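Local coordinates for putative cell invasion protein with MAC/Perforin domain (Bacteroides thetaiotaomicron VPI-5482, PDB 3KK7) that belongs to the membrane-attack complex/perforin (MACPF) family and may take part in cell invasion, its precise function being unsettled, at residues P375-I380 against L449-D454; M382-S387 against P413-Q418; D395-L400 against K407-N412; N401-D406 against P510-I515. All coordinates share one frame; numbering follows the deposited sequence.

Interaction 1. Residues P375-I380 against L449-D454; sequences PYIEII and LKIKAD
I377, E378 and I379 run beside I451, K452 and A453 as neighbouring parallel strands in the mixed beta sheet of the D2 region, with P375 and L449 meeting just ahead of the paired residues. The two short segments run at 20° to each other. I377 and I379 spend both their backbone groups on this partner: K452 N reaches I377 O at 3.0 Å, and I379 N reaches K452 O at 2.7 Å. I377, I379, I451 and A453 share one face, where I379 CD1 packs on I451 CG2 at 3.8 Å and helix 429-443 lies over I379 and A453. Y376, E378, K450 and K452 share the other face. There K452 bends at chi3 (134°) and brings NZ to 4.5 Å from the centroid of the Y376 ring, an off-centre cation-pi contact, 33° from the ring normal; the same NZ forms a salt bridge with E21. The buried E378 carboxylate is held by three groups from elsewhere in the sheet, K457, K407 and N401 ND2, and the two lysines would be expected to favour its charged form. At the start of the pair the L449 side chain crosses that of I377 at about a right angle and splits its two methyls between side chain and backbone: L449 CD1 lies 3.6 Å from I377 CG1, while L449 CD2 lies 3.7 Å from Y376 N.

Interaction 2. Residues M382-S387 against P413-Q418; sequences MYIRKS and PDAASQ
I384 and R385 form a classic beta bulge opposite L393, and the bulged strand faces a loop in which A415 to S417 take helical backbone angles without regular helical bonds; the closest alpha carbons, I384 CA and A416 CA, are 6.5 Å apart. R385 does most of the joining. Its CG sits between the backbone N and the carbonyl carbon (chi1 57°), and the chain then runs out extended to NE, which carries the guanidinium across to the loop. Two backbone carbonyls meet it at its edge, one on each terminal nitrogen. NH2 of R385 donates to Q418 O at 2.7 Å in a nearly straight bond (171°), with the acceptor in the guanidinium plane and the donor in the carbonyl plane. The other bond, from NH1 of R385 to A416 O, also 2.7 Å long, is more bent, 130° at the hydrogen, and its acceptor is tilted from the guanidinium plane. Gripped at two points, the flat group has little freedom to turn. I384 supplies the apolar half of the contact, with its CG2 methyl 4.0 Å from A416 CA and its CD1 end 4.2 Å from A415 CB. These are light touches, and most of the contact lies at the protein surface. A third partner of the guanidinium is D420, whose OD1 makes a salt bridge with NH2 at helix 420-424, the helix that follows the loop, and L423 of the same helix packs on the arginine. On the sheet side, I384 and A415 both rest against D395 of strand 392-401.

Interaction 3. Residues D395-L400 against K407-N412; sequences DIVPVL and KLIFSN
L400 and L408 make the hydrogen-bonded pair of an antiparallel beta hairpin, strands 392-401 and 407-411, within the mixed sheet of the D2 region. L408 N donates to L400 O at 2.8 Å in an almost straight bond (175°). The return bond, L400 N to L408 O at 3.0 Å, is less regular, its donor standing 43° out of the carbonyl plane. Their side chains lie side by side and point the same way. One step on, V399 and I409 form the non-hydrogen-bonded pair, with V399 CG2 3.9 Å from I409 CG1; the other methyl, V399 CG1, packs on K407 CB at 3.6 Å. F410 N then bonds to P398 O. CB of F410 meets P398 CG at 3.8 Å, while the ring reaches from CD2, beside that same CG, to CZ of F410, 4.0 Å from L400 CB. Exchanging F410 for an alanine keeps the contact of CB with P398 CG but removes the ring, and would probably take the ring's packing from L400 CB and open a gap beside it.

Further out, helix 429-443 backs this side of the hairpin, I439 packing on P398 and K443 on F410. L408 rests on F469 and I471 of strand 468-472, the next strand of the sheet. Toward the open end the strands part, until a water spans the gap. The D395 carboxylate is swung there by CG lying opposite the backbone N (chi1 -169°): the water donates to D395 OD2 and accepts from N412 N at 2.9 Å.

Interaction 4. Residues N401-D406 against P510-I515; sequences NTRQGD and PDAYGI
Y513 sets its hydroxyl against R403 N and the CB of T402, and here the packing is tight. R403 N donates to Y513 OH at 2.9 Å, with an angle of 162° at the hydrogen, while T402 CB presses on the same oxygen at 3.2 Å. Alongside, R403 CG lies 3.7 Å from Y513 CE1, the arginine side chain crossing the tyrosine at about a right angle. The hydroxyl is further hydrogen-bonded to the C-terminal carboxylate of L541, which also takes a salt bridge from R403 NE. A phenylalanine in place of Y513 keeps the ring but lacks the oxygen, and would probably leave the buried R403 N without its acceptor and the L541 carboxylate with one partner fewer.

The receiving loop is a type I beta turn, T402 to G405, joining two strands of the D2 region, and Y513 itself comes from the D3 region, where helix 508-512 ends in a Schellman motif at G514. T402 props the turn from within: D406 N donates to T402 OG1 at 3.1 Å, and T402 N to D406 O at 2.9 Å. G405 has backbone angles that call for glycine.

Away from the hydroxyl the contact is thinner, although it stays buried. A512 CB comes no nearer than 4.3 Å to R403 CD, and the arginine chain bends at chi3 (-69°) to carry its guanidinium on past the tyrosine, the two planes standing 70° apart; there NH1 finds Y197 O and NH2 finds W35 O.

In the fold
Interactions 1 and 3 lie within one mixed sheet, and interaction 2 joins a strand of it to a loop; strand 376-386 is shared by interactions 1 and 2 and paired with strand 392-401 of interaction 3. Centres of interactions 1 and 3 are about 10 Å apart, and E378 O takes V399 N at 2.8 Å between them. Interaction 2 lies at the far end, about 21 Å from interaction 1 between centres, and meets interaction 3 where M382 N bonds D395 O. Interaction 4 closes the other end: N401 N bonds Y376 O, and N401 OD1 takes K407 NZ. Interactions 2 and 4 stay apart, their nearest atoms about 12 Å distant. Interaction 4 alone brings in the D3 region.

Interaction 1. Residues P375-I380 against L449-D454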
loop_
_atom_site.group_PDB
_atom_site.type_symbol
_atom_site.label_atom_id
_atom_site.label_comp_id
_atom_site.label_asym_id
_atom_site.label_seq_id
_atom_site.Cartn_x
_atom_site.Cartn_y
_atom_site.Cartn_z
ATOM N N PRO A 375 18.498 -14.802 -3.921
ATOM C CA PRO A 375 18.473 -14.532 -5.350
ATOM C C PRO A 375 19.270 -15.557 -6.183
ATOM O O PRO A 375 20.099 -16.286 -5.659
ATOM C CB PRO A 375 19.082 -13.138 -5.451
ATOM C CG PRO A 375 19.883 -12.991 -4.264
ATOM C CD PRO A 375 19.279 -13.795 -3.191
ATOM N N TYR A 376 19.000 -15.587 -7.486
ATOM C CA TYR A 376 19.614 -16.544 -8.390
ATOM C C TYR A 376 19.275 -16.175 -9.818
ATOM O O TYR A 376 18.245 -15.576 -10.068
ATOM C CB TYR A 376 19.098 -17.964 -8.119
ATOM C CG TYR A 376 17.602 -18.138 -8.253
ATOM C CD1 TYR A 376 17.024 -18.459 -9.479
ATOM C CD2 TYR A 376 16.768 -18.007 -7.143
ATOM C CE1 TYR A 376 15.637 -18.633 -9.605
ATOM C CE2 TYR A 376 15.391 -18.171 -7.252
ATOM C CZ TYR A 376 14.827 -18.480 -8.486
ATOM O OH TYR A 376 13.466 -18.645 -8.579
ATOM N N ILE A 377 20.145 -16.545 -10.745
ATOM C CA ILE A 377 19.900 -16.365 -12.156
ATOM C C ILE A 377 19.426 -17.696 -12.703
ATOM O O ILE A 377 20.060 -18.712 -12.451
ATOM C CB ILE A 377 21.173 -15.972 -12.878
ATOM C CG1 ILE A 377 21.673 -14.617 -12.357
ATOM C CG2 ILE A 377 20.915 -15.936 -14.380
ATOM C CD1 ILE A 377 22.961 -14.136 -13.002
ATOM N N GLU A 378 18.307 -17.698 -13.422
ATOM C CA GLU A 378 17.837 -18.897 -14.106
ATOM C C GLU A 378 17.918 -18.634 -15.620
ATOM O O GLU A 378 17.406 -17.613 -16.107
ATOM C CB GLU A 378 16.422 -19.297 -13.661
ATOM C CG GLU A 378 15.329 -18.226 -13.871
ATOM C CD GLU A 378 13.969 -18.623 -13.309
ATOM O OE1 GLU A 378 13.685 -19.841 -13.292
ATOM O OE2 GLU A 378 13.183 -17.722 -12.895
ATOM N N ILE A 379 18.621 -19.504 -16.351
ATOM C CA ILE A 379 18.723 -19.392 -17.812
ATOM C C ILE A 379 17.600 -20.259 -18.374
ATOM O O ILE A 379 17.645 -21.497 -18.284
ATOM C CB ILE A 379 20.094 -19.876 -18.360
ATOM C CG1 ILE A 379 21.248 -19.105 -17.693
ATOM C CG2 ILE A 379 20.138 -19.715 -19.881
ATOM C CD1 ILE A 379 22.544 -19.876 -17.596
ATOM N N ILE A 380 16.584 -19.615 -18.929
ATOM C CA ILE A 380 15.411 -20.328 -19.381
ATOM C C ILE A 380 14.988 -19.796 -20.735
ATOM O O ILE A 380 15.746 -19.101 -21.388
ATOM C CB ILE A 380 14.277 -20.231 -18.332
ATOM C CG1 ILE A 380 13.902 -18.765 -18.061
ATOM C CG2 ILE A 380 14.704 -20.921 -17.040
ATOM C CD1 ILE A 380 12.518 -18.573 -17.449
ATOM N N LEU A 449 26.159 -15.999 -7.314
ATOM C CA LEU A 449 24.971 -16.639 -6.777
ATOM C C LEU A 449 24.662 -17.899 -7.586
ATOM O O LEU A 449 25.293 -18.168 -8.604
ATOM C CB LEU A 449 23.789 -15.664 -6.767
ATOM C CG LEU A 449 23.568 -14.643 -7.891
ATOM C CD1 LEU A 449 23.507 -15.272 -9.301
ATOM C CD2 LEU A 449 22.285 -13.848 -7.576
ATOM N N LYS A 450 23.708 -18.684 -7.096
ATOM C CA LYS A 450 23.237 -19.866 -7.793
ATOM C C LYS A 450 22.795 -19.465 -9.207
ATOM O O LYS A 450 21.967 -18.585 -9.371
ATOM C CB LYS A 450 22.066 -20.491 -7.016
ATOM C CG LYS A 450 21.540 -21.851 -7.532
ATOM C CD LYS A 450 20.049 -22.122 -7.145
ATOM C CE LYS A 450 19.830 -22.604 -5.691
ATOM N NZ LYS A 450 18.364 -22.716 -5.386
ATOM N N ILE A 451 23.411 -20.073 -10.215
ATOM C CA ILE A 451 22.972 -19.960 -11.596
ATOM C C ILE A 451 22.475 -21.354 -11.983
ATOM O O ILE A 451 23.158 -22.368 -11.734
ATOM C CB ILE A 451 24.118 -19.533 -12.546
ATOM C CG1 ILE A 451 24.744 -18.227 -12.065
ATOM C CG2 ILE A 451 23.618 -19.419 -13.985
ATOM C CD1 ILE A 451 25.883 -17.758 -12.916
ATOM N N LYS A 452 21.279 -21.409 -12.559
ATOM C CA LYS A 452 20.715 -22.662 -13.023
ATOM C C LYS A 452 20.127 -22.454 -14.401
ATOM O O LYS A 452 19.949 -21.322 -14.830
ATOM C CB LYS A 452 19.668 -23.192 -12.051
ATOM C CG LYS A 452 18.700 -22.155 -11.487
ATOM C CD LYS A 452 17.337 -22.790 -11.129
ATOM C CE LYS A 452 16.800 -22.357 -9.753
ATOM N NZ LYS A 452 15.315 -22.554 -9.636
ATOM N N ALA A 453 19.894 -23.550 -15.109
ATOM C CA ALA A 453 19.289 -23.505 -16.425
ATOM C C ALA A 453 18.150 -24.498 -16.421
ATOM O O ALA A 453 18.142 -25.404 -15.594
ATOM C CB ALA A 453 20.309 -23.849 -17.505
ATOM N N ASP A 454 17.182 -24.319 -17.319
ATOM C CA ASP A 454 16.059 -25.238 -17.400
ATOM C C ASP A 454 15.367 -25.123 -18.734
ATOM O O ASP A 454 14.603 -24.206 -18.947
ATOM C CB ASP A 454 15.064 -24.982 -16.271
ATOM C CG ASP A 454 14.042 -26.106 -16.118
ATOM O OD1 ASP A 454 13.773 -26.861 -17.083
ATOM O OD2 ASP A 454 13.508 -26.240 -15.002
#

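Interaction 2. Residues M382-S387 against P413-Q418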
loop_
_atom_site.group_PDB
_atom_site.type_symbol
_atom_site.label_atom_id
_atom_site.label_comp_id
_atom_site.label_asym_id
_atom_site.label_seq_id
_atom_site.Cartn_x
_atom_site.Cartn_y
_atom_site.Cartn_z
HETATM N N MSE A 382 12.378 -17.713 -23.303
HETATM C CA MSE A 382 11.442 -16.587 -23.417
HETATM C C MSE A 382 10.727 -16.664 -24.756
HETATM O O MSE A 382 11.359 -16.790 -25.804
HETATM C CB MSE A 382 12.181 -15.254 -23.309
HETATM C CG MSE A 382 11.300 -14.017 -23.280
HETATM SE SE MSE A 382 12.432 -12.439 -23.519
HETATM C CE MSE A 382 11.290 -11.332 -24.689
ATOM N N TYR A 383 9.401 -16.612 -24.696
ATOM C CA TYR A 383 8.566 -16.714 -25.877
ATOM C C TYR A 383 8.793 -15.502 -26.757
ATOM O O TYR A 383 8.872 -14.382 -26.255
ATOM C CB TYR A 383 7.097 -16.796 -25.466
ATOM C CG TYR A 383 6.160 -16.918 -26.637
ATOM C CD1 TYR A 383 6.118 -18.085 -27.392
ATOM C CD2 TYR A 383 5.329 -15.865 -27.008
ATOM C CE1 TYR A 383 5.267 -18.210 -28.481
ATOM C CE2 TYR A 383 4.470 -15.988 -28.098
ATOM C CZ TYR A 383 4.445 -17.168 -28.825
ATOM O OH TYR A 383 3.597 -17.306 -29.896
ATOM N N ILE A 384 8.922 -15.728 -28.059
ATOM C CA ILE A 384 9.151 -14.639 -29.012
ATOM C C ILE A 384 7.980 -14.562 -29.979
ATOM O O ILE A 384 7.286 -13.549 -30.014
ATOM C CB ILE A 384 10.489 -14.775 -29.806
ATOM C CG1 ILE A 384 11.689 -14.778 -28.859
ATOM C CG2 ILE A 384 10.635 -13.617 -30.806
ATOM C CD1 ILE A 384 11.878 -13.467 -28.075
ATOM N N ARG A 385 7.752 -15.624 -30.753
ATOM C CA ARG A 385 6.634 -15.645 -31.697
ATOM C C ARG A 385 6.291 -17.053 -32.154
ATOM O O ARG A 385 7.013 -18.008 -31.835
ATOM C CB ARG A 385 6.963 -14.791 -32.923
ATOM C CG ARG A 385 8.247 -15.201 -33.655
ATOM C CD ARG A 385 8.275 -14.647 -35.071
ATOM N NE ARG A 385 9.388 -15.205 -35.841
ATOM C CZ ARG A 385 10.641 -14.756 -35.800
ATOM N NH1 ARG A 385 10.982 -13.725 -35.017
ATOM N NH2 ARG A 385 11.567 -15.347 -36.552
ATOM N N LYS A 386 5.182 -17.157 -32.893
ATOM C CA LYS A 386 4.777 -18.389 -33.580
ATOM C C LYS A 386 5.342 -18.413 -34.990
ATOM O O LYS A 386 5.273 -17.416 -35.699
ATOM C CB LYS A 386 3.240 -18.522 -33.684
ATOM C CG LYS A 386 2.554 -18.706 -32.349
ATOM C CD LYS A 386 1.295 -19.584 -32.381
ATOM C CE LYS A 386 0.970 -20.014 -30.921
ATOM N NZ LYS A 386 -0.459 -20.412 -30.697
ATOM N N SER A 387 5.856 -19.573 -35.391
ATOM C CA SER A 387 6.329 -19.787 -36.751
ATOM C C SER A 387 5.144 -19.774 -37.700
ATOM O O SER A 387 3.996 -19.791 -37.267
ATOM C CB SER A 387 7.086 -21.130 -36.871
ATOM O OG SER A 387 6.218 -22.253 -36.950
ATOM N N PRO A 413 16.797 -7.826 -27.593
ATOM C CA PRO A 413 15.709 -7.311 -28.423
ATOM C C PRO A 413 15.880 -7.654 -29.909
ATOM O O PRO A 413 14.899 -7.640 -30.653
ATOM C CB PRO A 413 15.754 -5.802 -28.161
ATOM C CG PRO A 413 17.166 -5.520 -27.795
ATOM C CD PRO A 413 17.660 -6.745 -27.080
ATOM N N ASP A 414 17.109 -7.996 -30.314
ATOM C CA ASP A 414 17.391 -8.473 -31.679
ATOM C C ASP A 414 17.056 -9.956 -31.898
ATOM O O ASP A 414 17.279 -10.501 -32.978
ATOM C CB ASP A 414 18.860 -8.190 -32.063
ATOM C CG ASP A 414 19.066 -6.774 -32.650
ATOM O OD1 ASP A 414 18.164 -5.910 -32.533
ATOM O OD2 ASP A 414 20.141 -6.522 -33.246
ATOM N N ALA A 415 16.507 -10.598 -30.877
ATOM C CA ALA A 415 16.084 -11.982 -30.980
ATOM C C ALA A 415 14.898 -12.141 -31.935
ATOM O O ALA A 415 14.741 -13.209 -32.519
ATOM C CB ALA A 415 15.738 -12.537 -29.590
ATOM N N ALA A 416 14.068 -11.101 -32.084
ATOM C CA ALA A 416 12.916 -11.144 -33.009
ATOM C C ALA A 416 13.352 -11.117 -34.489
ATOM O O ALA A 416 12.658 -11.667 -35.357
ATOM C CB ALA A 416 11.936 -10.000 -32.723
ATOM N N SER A 417 14.496 -10.481 -34.759
ATOM C CA SER A 417 15.101 -10.440 -36.103
ATOM C C SER A 417 15.478 -11.834 -36.595
ATOM O O SER A 417 15.360 -12.132 -37.773
ATOM C CB SER A 417 16.377 -9.570 -36.109
ATOM O OG SER A 417 16.163 -8.259 -35.592
ATOM N N GLN A 418 15.930 -12.690 -35.688
ATOM C CA GLN A 418 16.466 -13.984 -36.081
ATOM C C GLN A 418 15.430 -14.803 -36.843
ATOM O O GLN A 418 14.229 -14.701 -36.601
ATOM C CB GLN A 418 16.973 -14.752 -34.861
ATOM C CG GLN A 418 17.991 -13.973 -34.015
ATOM C CD GLN A 418 18.787 -14.867 -33.072
ATOM O OE1 GLN A 418 18.419 -15.057 -31.911
ATOM N NE2 GLN A 418 19.881 -15.432 -33.580
#

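Interaction 3. Residues D395-L400 against K407-N412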
loop_
_atom_site.group_PDB
_atom_site.type_symbol
_atom_site.label_atom_id
_atom_site.label_comp_id
_atom_site.label_asym_id
_atom_site.label_seq_id
_atom_site.Cartn_x
_atom_site.Cartn_y
_atom_site.Cartn_z
ATOM N N ASP A 395 13.588 -17.699 -27.323
ATOM C CA ASP A 395 14.967 -17.291 -27.110
ATOM C C ASP A 395 15.391 -17.873 -25.752
ATOM O O ASP A 395 14.549 -18.206 -24.916
ATOM C CB ASP A 395 15.079 -15.755 -27.111
ATOM C CG ASP A 395 16.540 -15.245 -27.170
ATOM O OD1 ASP A 395 17.455 -16.049 -27.434
ATOM O OD2 ASP A 395 16.780 -14.029 -26.973
ATOM N N ILE A 396 16.697 -18.013 -25.548
ATOM C CA ILE A 396 17.245 -18.476 -24.274
ATOM C C ILE A 396 17.774 -17.242 -23.585
ATOM O O ILE A 396 18.569 -16.506 -24.149
ATOM C CB ILE A 396 18.374 -19.487 -24.481
ATOM C CG1 ILE A 396 17.842 -20.710 -25.223
ATOM C CG2 ILE A 396 18.977 -19.914 -23.146
ATOM C CD1 ILE A 396 18.935 -21.635 -25.742
ATOM N N VAL A 397 17.349 -17.050 -22.349
ATOM C CA VAL A 397 17.554 -15.804 -21.623
ATOM C C VAL A 397 17.960 -16.035 -20.141
ATOM O O VAL A 397 17.422 -16.926 -19.475
ATOM C CB VAL A 397 16.248 -14.990 -21.702
ATOM C CG1 VAL A 397 16.054 -14.193 -20.476
ATOM C CG2 VAL A 397 16.245 -14.089 -22.946
ATOM N N PRO A 398 18.921 -15.239 -19.627
ATOM C CA PRO A 398 19.165 -15.244 -18.195
ATOM C C PRO A 398 18.138 -14.360 -17.511
ATOM O O PRO A 398 17.873 -13.264 -17.997
ATOM C CB PRO A 398 20.558 -14.634 -18.076
ATOM C CG PRO A 398 20.702 -13.775 -19.258
ATOM C CD PRO A 398 19.828 -14.315 -20.331
ATOM N N VAL A 399 17.556 -14.842 -16.411
ATOM C CA VAL A 399 16.576 -14.072 -15.643
ATOM C C VAL A 399 17.045 -13.974 -14.196
ATOM O O VAL A 399 17.110 -14.971 -13.496
ATOM C CB VAL A 399 15.167 -14.714 -15.700
ATOM C CG1 VAL A 399 14.187 -13.907 -14.884
ATOM C CG2 VAL A 399 14.666 -14.818 -17.127
ATOM N N LEU A 400 17.377 -12.766 -13.740
ATOM C CA LEU A 400 17.750 -12.565 -12.338
ATOM C C LEU A 400 16.504 -12.558 -11.466
ATOM O O LEU A 400 15.626 -11.713 -11.645
ATOM C CB LEU A 400 18.481 -11.247 -12.173
ATOM C CG LEU A 400 18.884 -10.886 -10.740
ATOM C CD1 LEU A 400 19.940 -11.872 -10.176
ATOM C CD2 LEU A 400 19.353 -9.429 -10.726
ATOM N N LYS A 407 11.289 -11.173 -11.311
ATOM C CA LYS A 407 12.076 -11.782 -12.368
ATOM C C LYS A 407 12.522 -10.711 -13.356
ATOM O O LYS A 407 11.708 -10.145 -14.082
ATOM C CB LYS A 407 11.283 -12.897 -13.075
ATOM C CG LYS A 407 10.578 -13.841 -12.112
ATOM C CD LYS A 407 10.471 -15.277 -12.596
ATOM C CE LYS A 407 9.928 -16.194 -11.491
ATOM N NZ LYS A 407 10.771 -17.407 -11.258
ATOM N N LEU A 408 13.823 -10.428 -13.363
ATOM C CA LEU A 408 14.399 -9.446 -14.271
ATOM C C LEU A 408 15.025 -10.191 -15.455
ATOM O O LEU A 408 16.178 -10.635 -15.408
ATOM C CB LEU A 408 15.414 -8.549 -13.537
ATOM C CG LEU A 408 14.954 -7.981 -12.174
ATOM C CD1 LEU A 408 16.026 -7.091 -11.525
ATOM C CD2 LEU A 408 13.662 -7.215 -12.352
ATOM N N ILE A 409 14.224 -10.333 -16.507
ATOM C CA ILE A 409 14.626 -10.979 -17.752
ATOM C C ILE A 409 15.617 -10.077 -18.473
ATOM O O ILE A 409 15.286 -8.945 -18.772
ATOM C CB ILE A 409 13.407 -11.168 -18.704
ATOM C CG1 ILE A 409 12.233 -11.859 -18.013
ATOM C CG2 ILE A 409 13.785 -11.990 -19.912
ATOM C CD1 ILE A 409 10.937 -11.772 -18.812
ATOM N N PHE A 410 16.824 -10.583 -18.736
ATOM C CA PHE A 410 17.846 -9.870 -19.539
ATOM C C PHE A 410 17.647 -10.253 -21.010
ATOM O O PHE A 410 18.266 -11.187 -21.526
ATOM C CB PHE A 410 19.252 -10.280 -19.129
ATOM C CG PHE A 410 19.636 -9.913 -17.718
ATOM C CD1 PHE A 410 18.759 -9.334 -16.832
ATOM C CD2 PHE A 410 20.906 -10.204 -17.267
ATOM C CE1 PHE A 410 19.167 -9.024 -15.530
ATOM C CE2 PHE A 410 21.310 -9.893 -15.973
ATOM C CZ PHE A 410 20.441 -9.306 -15.111
ATOM N N SER A 411 16.773 -9.523 -21.682
ATOM C CA SER A 411 16.355 -9.876 -23.035
ATOM C C SER A 411 17.304 -9.388 -24.094
ATOM O O SER A 411 18.077 -8.456 -23.859
ATOM C CB SER A 411 14.965 -9.313 -23.310
ATOM O OG SER A 411 14.717 -8.202 -22.462
ATOM N N ASN A 412 17.228 -10.041 -25.261
ATOM C CA ASN A 412 17.976 -9.666 -26.471
ATOM C C ASN A 412 16.953 -9.157 -27.487
ATOM O O ASN A 412 16.293 -9.953 -28.163
ATOM C CB ASN A 412 18.763 -10.868 -27.049
ATOM C CG ASN A 412 19.681 -11.562 -25.995
ATOM O OD1 ASN A 412 19.520 -11.371 -24.772
ATOM N ND2 ASN A 412 20.641 -12.384 -26.479
HETATM O O HOH W 1 15.439 -12.194 -25.821
#

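Interaction 4. Residues N401-D406 against P510-I515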
loop_
_atom_site.group_PDB
_atom_site.type_symbol
_atom_site.label_atom_id
_atom_site.label_comp_id
_atom_site.label_asym_id
_atom_site.label_seq_id
_atom_site.Cartn_x
_atom_site.Cartn_y
_atom_site.Cartn_z
ATOM N N ASN A 401 16.418 -13.515 -10.545
ATOM C CA ASN A 401 15.379 -13.519 -9.518
ATOM C C ASN A 401 15.899 -12.725 -8.327
ATOM O O ASN A 401 16.921 -13.108 -7.745
ATOM C CB ASN A 401 14.974 -14.938 -9.093
ATOM C CG ASN A 401 13.965 -15.587 -10.067
ATOM O OD1 ASN A 401 12.869 -15.986 -9.666
ATOM N ND2 ASN A 401 14.340 -15.683 -11.352
ATOM N N THR A 402 15.211 -11.627 -7.979
ATOM C CA THR A 402 15.654 -10.742 -6.904
ATOM C C THR A 402 15.282 -11.306 -5.544
ATOM O O THR A 402 14.598 -12.303 -5.460
ATOM C CB THR A 402 15.052 -9.320 -7.057
ATOM O OG1 THR A 402 13.639 -9.343 -6.788
ATOM C CG2 THR A 402 15.307 -8.781 -8.460
ATOM N N ARG A 403 15.712 -10.642 -4.483
ATOM C CA ARG A 403 15.361 -11.024 -3.127
ATOM C C ARG A 403 13.851 -11.036 -2.893
ATOM O O ARG A 403 13.307 -11.847 -2.108
ATOM C CB ARG A 403 15.969 -10.038 -2.135
ATOM C CG ARG A 403 17.484 -10.085 -2.006
ATOM C CD ARG A 403 17.925 -9.261 -0.796
ATOM N NE ARG A 403 17.704 -7.839 -1.017
ATOM C CZ ARG A 403 17.565 -6.912 -0.064
ATOM N NH1 ARG A 403 17.357 -5.647 -0.411
ATOM N NH2 ARG A 403 17.619 -7.220 1.222
ATOM N N GLN A 404 13.190 -10.110 -3.579
ATOM C CA GLN A 404 11.766 -9.863 -3.416
ATOM C C GLN A 404 11.005 -10.862 -4.267
ATOM O O GLN A 404 9.794 -10.994 -4.153
ATOM C CB GLN A 404 11.445 -8.425 -3.837
ATOM C CG GLN A 404 12.165 -7.301 -3.043
ATOM C CD GLN A 404 13.657 -7.054 -3.405
ATOM O OE1 GLN A 404 14.140 -7.453 -4.474
ATOM N NE2 GLN A 404 14.384 -6.397 -2.494
ATOM N N GLY A 405 11.731 -11.571 -5.129
ATOM C CA GLY A 405 11.139 -12.593 -5.995
ATOM C C GLY A 405 10.624 -12.050 -7.319
ATOM O O GLY A 405 9.758 -12.638 -7.936
ATOM N N ASP A 406 11.177 -10.931 -7.761
ATOM C CA ASP A 406 10.852 -10.354 -9.059
ATOM C C ASP A 406 11.746 -11.051 -10.066
ATOM O O ASP A 406 12.833 -11.466 -9.709
ATOM C CB ASP A 406 11.142 -8.847 -9.055
ATOM C CG ASP A 406 10.571 -8.149 -7.842
ATOM O OD1 ASP A 406 9.334 -8.257 -7.601
ATOM O OD2 ASP A 406 11.360 -7.493 -7.125
ATOM N N PRO A 510 24.495 -6.427 -1.679
ATOM C CA PRO A 510 25.311 -6.981 -2.797
ATOM C C PRO A 510 25.818 -8.403 -2.525
ATOM O O PRO A 510 25.939 -9.203 -3.454
ATOM C CB PRO A 510 26.482 -5.992 -2.941
ATOM C CG PRO A 510 26.388 -5.049 -1.746
ATOM C CD PRO A 510 24.958 -5.096 -1.245
ATOM N N ASP A 511 26.072 -8.723 -1.253
ATOM C CA ASP A 511 26.527 -10.073 -0.866
ATOM C C ASP A 511 25.438 -11.142 -1.076
ATOM O O ASP A 511 25.744 -12.279 -1.460
ATOM C CB ASP A 511 27.122 -10.102 0.573
ATOM C CG ASP A 511 28.645 -9.757 0.610
ATOM O OD1 ASP A 511 29.288 -9.795 -0.467
ATOM O OD2 ASP A 511 29.196 -9.451 1.709
ATOM N N ALA A 512 24.175 -10.782 -0.867
ATOM C CA ALA A 512 23.082 -11.690 -1.173
ATOM C C ALA A 512 23.094 -12.051 -2.666
ATOM O O ALA A 512 22.858 -13.203 -3.034
ATOM C CB ALA A 512 21.798 -11.096 -0.775
ATOM N N TYR A 513 23.447 -11.105 -3.527
ATOM C CA TYR A 513 23.569 -11.391 -4.970
ATOM C C TYR A 513 24.961 -11.853 -5.402
ATOM O O TYR A 513 25.182 -12.189 -6.566
ATOM C CB TYR A 513 23.162 -10.165 -5.782
ATOM C CG TYR A 513 21.700 -9.775 -5.633
ATOM C CD1 TYR A 513 21.258 -9.041 -4.541
ATOM C CD2 TYR A 513 20.777 -10.106 -6.606
ATOM C CE1 TYR A 513 19.934 -8.669 -4.420
ATOM C CE2 TYR A 513 19.447 -9.730 -6.499
ATOM C CZ TYR A 513 19.024 -9.018 -5.411
ATOM O OH TYR A 513 17.696 -8.664 -5.326
ATOM N N GLY A 514 25.899 -11.893 -4.464
ATOM C CA GLY A 514 27.292 -12.270 -4.765
ATOM C C GLY A 514 27.882 -11.386 -5.846
ATOM O O GLY A 514 28.444 -11.893 -6.814
ATOM N N ILE A 515 27.715 -10.072 -5.682
ATOM C CA ILE A 515 28.145 -9.070 -6.665
ATOM C C ILE A 515 29.016 -7.971 -6.041
ATOM O O ILE A 515 29.313 -6.966 -6.679
ATOM C CB ILE A 515 26.920 -8.403 -7.402
ATOM C CG1 ILE A 515 26.031 -7.625 -6.431
ATOM C CG2 ILE A 515 26.087 -9.442 -8.136
ATOM C CD1 ILE A 515 24.896 -6.979 -7.098
#